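PDB 2BE3: GTP pyrophosphokinase, which probably transfers pyrophosphate from ATP to GTP or GDP to make the alarmone (p)ppGpp, as in other RelA/SpoT family synthetases. Local coordinates for residues D13-K25 and Y128-A141. Residues are numbered along the deposited sequence; the frame is centred on the assembly and turned at random.
Sequences DPYIQAVGELKIK and YTVDTINGAKTILA
Tyr128 reaches from the sheet to helix 6-35 and meets Ala18, Glu21, Leu22 and Lys25, spread over about two turns. Its CG lies anti to the backbone N (chi1 -173°), carrying the ring to the helix. Tyr128 CG and CD1 run beneath the methyls of Leu22, and Leu22 CG sits over the ring, 4.0 Å from its centroid, in a CH-pi contact. Tyr128 CD2 meets Ala18 CB at 3.7 Å. CE1 of the ring faces Leu22 CD2, CE2 lies near Ala18 CB and Glu21 OE1, and CZ near Glu21 OE1 and Lys25 NZ. At the tip, Tyr128 OH donates to the anti lone pair of Glu21 OE1 at 2.5 Å. Tyr128 OH also accepts from Lys25 NZ at 2.7 Å, which arrives in the ring plane. Lys25 also forms a salt bridge with Asp101.

The other carboxylate oxygen, Glu21 OE2, takes a bond from Gln17 NE2. Gln17 NE2 also gives a nearly straight bond to Asp131 O (2.8 Å, 171°), in the plane of the Gln17 amide. A water bonded to Glu21 OE2 accepts from Asp131 N. The Asp131 carboxylate turns to Gln100 of the second subunit.

Apolar packing continues toward the start of helix segment 13-25. Ala18 CB touches Val130 CG1 and Ile139 CD1. Pro14 CB rests 3.8 Å from Val130 CG2. Ile139 CG2 lies over one face of the Tyr15 ring, while a water joins Tyr15 OH to Leu140 N.

The contact lays the N-terminal helix across the antiparallel hairpin of strands 122-130 and 137-147, in the RelA/SpoT region. Its chemistry is divided: apolar groups fill the interface, and a polar row runs along one side. There, donating to Glu21 and accepting from Lys25 probably fixes the direction of the Tyr128 hydroxyl proton, and the ammonium probably favours an ionised Glu21.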
loop_
_atom_site.group_PDB
_atom_site.type_symbol
_atom_site.label_atom_id
_atom_site.label_comp_id
_atom_site.label_asym_id
_atom_site.label_seq_id
_atom_site.Cartn_x
_atom_site.Cartn_y
_atom_site.Cartn_z
ATOM N N ASP A 13 13.276 5.263 5.804
ATOM C CA ASP A 13 12.118 4.388 6.023
ATOM C C ASP A 13 10.783 4.862 5.455
ATOM O O ASP A 13 10.136 4.112 4.743
ATOM C CB ASP A 13 11.964 4.047 7.498
ATOM C CG ASP A 13 12.439 2.680 7.800
ATOM O OD1 ASP A 13 13.210 2.512 8.785
ATOM O OD2 ASP A 13 12.057 1.747 7.028
ATOM N N PRO A 14 10.349 6.086 5.799
ATOM C CA PRO A 14 9.108 6.574 5.178
ATOM C C PRO A 14 9.121 6.489 3.646
ATOM O O PRO A 14 8.106 6.135 3.061
ATOM C CB PRO A 14 9.008 8.033 5.647
ATOM C CG PRO A 14 9.875 8.108 6.838
ATOM C CD PRO A 14 10.903 7.031 6.784
ATOM N N TYR A 15 10.264 6.793 3.027
ATOM C CA TYR A 15 10.449 6.690 1.579
ATOM C C TYR A 15 10.403 5.244 1.068
ATOM O O TYR A 15 9.721 4.966 0.101
ATOM C CB TYR A 15 11.762 7.383 1.168
ATOM C CG TYR A 15 11.778 8.846 1.536
ATOM C CD1 TYR A 15 11.246 9.800 0.669
ATOM C CD2 TYR A 15 12.284 9.276 2.757
ATOM C CE1 TYR A 15 11.235 11.133 0.989
ATOM C CE2 TYR A 15 12.277 10.618 3.092
ATOM C CZ TYR A 15 11.756 11.544 2.205
ATOM O OH TYR A 15 11.727 12.884 2.536
ATOM N N ILE A 16 11.110 4.325 1.716
ATOM C CA ILE A 16 10.981 2.906 1.414
ATOM C C ILE A 16 9.494 2.471 1.534
ATOM O O ILE A 16 8.939 1.841 0.628
ATOM C CB ILE A 16 11.915 2.048 2.352
ATOM C CG1 ILE A 16 13.389 2.373 2.094
ATOM C CG2 ILE A 16 11.707 0.532 2.194
ATOM C CD1 ILE A 16 14.363 1.855 3.181
ATOM N N GLN A 17 8.854 2.827 2.643
ATOM C CA GLN A 17 7.435 2.566 2.834
ATOM C C GLN A 17 6.554 3.154 1.711
ATOM O O GLN A 17 5.727 2.424 1.146
ATOM C CB GLN A 17 6.974 3.096 4.190
ATOM C CG GLN A 17 5.636 2.577 4.583
ATOM C CD GLN A 17 5.120 3.200 5.842
ATOM O OE1 GLN A 17 5.878 3.748 6.634
ATOM N NE2 GLN A 17 3.811 3.152 6.024
ATOM N N ALA A 18 6.734 4.448 1.411
ATOM C CA ALA A 18 6.011 5.154 0.332
ATOM C C ALA A 18 6.175 4.571 -1.074
ATOM O O ALA A 18 5.187 4.462 -1.799
ATOM C CB ALA A 18 6.351 6.659 0.319
ATOM N N VAL A 19 7.416 4.248 -1.469
ATOM C CA VAL A 19 7.694 3.516 -2.721
ATOM C C VAL A 19 6.947 2.167 -2.807
ATOM O O VAL A 19 6.342 1.842 -3.843
ATOM C CB VAL A 19 9.220 3.268 -2.958
ATOM C CG1 VAL A 19 9.415 2.363 -4.177
ATOM C CG2 VAL A 19 9.925 4.606 -3.188
ATOM N N GLY A 20 7.013 1.396 -1.725
ATOM C CA GLY A 20 6.299 0.123 -1.609
ATOM C C GLY A 20 4.797 0.284 -1.777
ATOM O O GLY A 20 4.184 -0.430 -2.562
ATOM N N GLU A 21 4.194 1.232 -1.070
ATOM C CA GLU A 21 2.769 1.487 -1.231
ATOM C C GLU A 21 2.424 2.002 -2.632
ATOM O O GLU A 21 1.454 1.545 -3.245
ATOM C CB GLU A 21 2.258 2.454 -0.189
ATOM C CG GLU A 21 2.187 1.890 1.208
ATOM C CD GLU A 21 1.795 2.943 2.246
ATOM O OE1 GLU A 21 1.175 3.995 1.885
ATOM O OE2 GLU A 21 2.106 2.713 3.433
ATOM N N LEU A 22 3.217 2.939 -3.147
ATOM C CA LEU A 22 2.899 3.548 -4.427
ATOM C C LEU A 22 3.020 2.563 -5.604
ATOM O O LEU A 22 2.169 2.551 -6.494
ATOM C CB LEU A 22 3.725 4.817 -4.642
ATOM C CG LEU A 22 3.201 6.026 -3.858
ATOM C CD1 LEU A 22 4.210 7.157 -3.769
ATOM C CD2 LEU A 22 1.916 6.477 -4.511
ATOM N N LYS A 23 4.056 1.721 -5.581
ATOM C CA LYS A 23 4.171 0.607 -6.552
ATOM C C LYS A 23 2.947 -0.245 -6.569
ATOM O O LYS A 23 2.470 -0.570 -7.629
ATOM C CB LYS A 23 5.401 -0.287 -6.323
ATOM C CG LYS A 23 6.665 0.333 -6.857
ATOM C CD LYS A 23 7.842 -0.624 -6.875
ATOM C CE LYS A 23 8.112 -1.200 -5.531
ATOM N NZ LYS A 23 9.371 -1.993 -5.584
ATOM N N ILE A 24 2.438 -0.633 -5.414
ATOM C CA ILE A 24 1.242 -1.467 -5.366
ATOM C C ILE A 24 -0.008 -0.699 -5.839
ATOM O O ILE A 24 -0.832 -1.229 -6.580
ATOM C CB ILE A 24 1.049 -2.081 -3.954
ATOM C CG1 ILE A 24 2.076 -3.189 -3.709
ATOM C CG2 ILE A 24 -0.379 -2.616 -3.735
ATOM C CD1 ILE A 24 2.330 -3.403 -2.197
ATOM N N LYS A 25 -0.136 0.552 -5.422
ATOM C CA LYS A 25 -1.255 1.395 -5.842
ATOM C C LYS A 25 -1.244 1.688 -7.343
ATOM O O LYS A 25 -2.253 1.580 -7.982
ATOM C CB LYS A 25 -1.309 2.669 -5.014
ATOM C CG LYS A 25 -1.852 2.412 -3.614
ATOM C CD LYS A 25 -1.455 3.553 -2.697
ATOM C CE LYS A 25 -2.393 3.637 -1.494
ATOM N NZ LYS A 25 -2.127 4.889 -0.720
ATOM N N TYR A 128 2.853 12.840 -0.515
ATOM C CA TYR A 128 2.310 11.544 -0.139
ATOM C C TYR A 128 2.562 11.366 1.355
ATOM O O TYR A 128 3.679 11.563 1.844
ATOM C CB TYR A 128 2.949 10.425 -0.982
ATOM C CG TYR A 128 2.315 9.070 -0.772
ATOM C CD1 TYR A 128 1.100 8.747 -1.387
ATOM C CD2 TYR A 128 2.915 8.114 0.072
ATOM C CE1 TYR A 128 0.501 7.513 -1.186
ATOM C CE2 TYR A 128 2.309 6.883 0.302
ATOM C CZ TYR A 128 1.108 6.582 -0.339
ATOM O OH TYR A 128 0.503 5.356 -0.135
ATOM N N THR A 129 1.508 11.035 2.088
ATOM C CA THR A 129 1.613 10.797 3.528
ATOM C C THR A 129 1.612 9.300 3.835
ATOM O O THR A 129 0.737 8.560 3.382
ATOM C CB THR A 129 0.471 11.504 4.270
ATOM O OG1 THR A 129 0.598 12.890 3.989
ATOM C CG2 THR A 129 0.558 11.293 5.825
ATOM N N VAL A 130 2.624 8.863 4.583
ATOM C CA VAL A 130 2.659 7.483 5.099
ATOM C C VAL A 130 2.341 7.478 6.595
ATOM O O VAL A 130 2.725 8.397 7.315
ATOM C CB VAL A 130 4.014 6.768 4.823
ATOM C CG1 VAL A 130 4.152 6.489 3.351
ATOM C CG2 VAL A 130 5.196 7.603 5.333
ATOM N N ASP A 131 1.625 6.445 7.048
ATOM C CA ASP A 131 1.414 6.220 8.481
ATOM C C ASP A 131 2.524 5.346 9.033
ATOM O O ASP A 131 2.923 4.356 8.428
ATOM C CB ASP A 131 0.040 5.611 8.745
ATOM C CG ASP A 131 -1.089 6.559 8.380
ATOM O OD1 ASP A 131 -1.327 7.533 9.126
ATOM O OD2 ASP A 131 -1.745 6.315 7.350
ATOM N N THR A 132 3.013 5.736 10.193
ATOM C CA THR A 132 4.286 5.277 10.713
ATOM C C THR A 132 4.010 5.096 12.196
ATOM O O THR A 132 3.229 5.863 12.748
ATOM C CB THR A 132 5.324 6.414 10.462
ATOM O OG1 THR A 132 5.901 6.259 9.165
ATOM C CG2 THR A 132 6.406 6.494 11.490
ATOM N N ILE A 133 4.635 4.114 12.846
ATOM C CA ILE A 133 4.479 3.939 14.308
ATOM C C ILE A 133 4.907 5.174 15.126
ATOM O O ILE A 133 4.445 5.370 16.263
ATOM C CB ILE A 133 5.134 2.642 14.844
ATOM C CG1 ILE A 133 6.661 2.759 14.846
ATOM C CG2 ILE A 133 4.685 1.442 14.006
ATOM C CD1 ILE A 133 7.308 2.140 16.061
ATOM N N ASN A 134 5.749 6.021 14.535
ATOM C CA ASN A 134 6.004 7.349 15.093
ATOM C C ASN A 134 5.067 8.451 14.570
ATOM O O ASN A 134 5.354 9.637 14.736
ATOM C CB ASN A 134 7.452 7.765 14.840
ATOM C CG ASN A 134 8.436 6.720 15.284
ATOM O OD1 ASN A 134 9.117 6.116 14.451
ATOM N ND2 ASN A 134 8.509 6.481 16.601
ATOM N N GLY A 135 3.960 8.074 13.936
ATOM C CA GLY A 135 3.004 9.063 13.433
ATOM C C GLY A 135 3.023 9.255 11.923
ATOM O O GLY A 135 3.931 8.805 11.242
ATOM N N ALA A 136 1.990 9.909 11.404
ATOM C CA ALA A 136 1.917 10.286 10.003
ATOM C C ALA A 136 3.146 11.096 9.594
ATOM O O ALA A 136 3.593 11.960 10.334
ATOM C CB ALA A 136 0.667 11.086 9.749
ATOM N N LYS A 137 3.676 10.792 8.410
ATOM C CA LYS A 137 4.813 11.501 7.861
ATOM C C LYS A 137 4.570 11.797 6.361
ATOM O O LYS A 137 4.310 10.881 5.565
ATOM C CB LYS A 137 6.071 10.674 8.119
ATOM C CG LYS A 137 7.301 11.162 7.408
ATOM C CD LYS A 137 7.951 12.280 8.219
ATOM C CE LYS A 137 8.705 13.259 7.338
ATOM N NZ LYS A 137 9.075 14.419 8.185
ATOM N N THR A 138 4.626 13.073 5.990
ATOM C CA THR A 138 4.446 13.515 4.609
ATOM C C THR A 138 5.784 13.634 3.876
ATOM O O THR A 138 6.710 14.254 4.363
ATOM C CB THR A 138 3.712 14.847 4.522
ATOM O OG1 THR A 138 2.390 14.703 5.043
ATOM C CG2 THR A 138 3.560 15.244 3.103
ATOM N N ILE A 139 5.884 13.009 2.715
ATOM C CA ILE A 139 7.109 13.028 1.935
ATOM C C ILE A 139 6.825 13.540 0.502
ATOM O O ILE A 139 5.662 13.563 0.045
ATOM C CB ILE A 139 7.844 11.631 1.947
ATOM C CG1 ILE A 139 6.963 10.500 1.436
ATOM C CG2 ILE A 139 8.301 11.245 3.357
ATOM C CD1 ILE A 139 7.230 10.152 0.022
ATOM N N LEU A 140 7.867 14.009 -0.183
ATOM C CA LEU A 140 7.780 14.175 -1.626
ATOM C C LEU A 140 8.105 12.873 -2.378
ATOM O O LEU A 140 9.158 12.223 -2.132
ATOM C CB LEU A 140 8.653 15.344 -2.139
ATOM C CG LEU A 140 8.329 16.754 -1.607
ATOM C CD1 LEU A 140 9.396 17.760 -2.053
ATOM C CD2 LEU A 140 6.959 17.220 -1.987
ATOM N N ALA A 141 7.249 12.522 -3.341
ATOM C CA ALA A 141 7.599 11.441 -4.304
ATOM C C ALA A 141 7.510 11.962 -5.746
ATOM O O ALA A 141 6.685 12.834 -6.061
ATOM C CB ALA A 141 6.707 10.235 -4.104
HETATM O O HOH W 1 10.614 14.349 0.853
HETATM O O HOH W 2 8.242 4.125 7.714
HETATM O O HOH W 3 0.849 3.921 5.297
HETATM O O HOH W 4 -0.324 6.001 3.037
#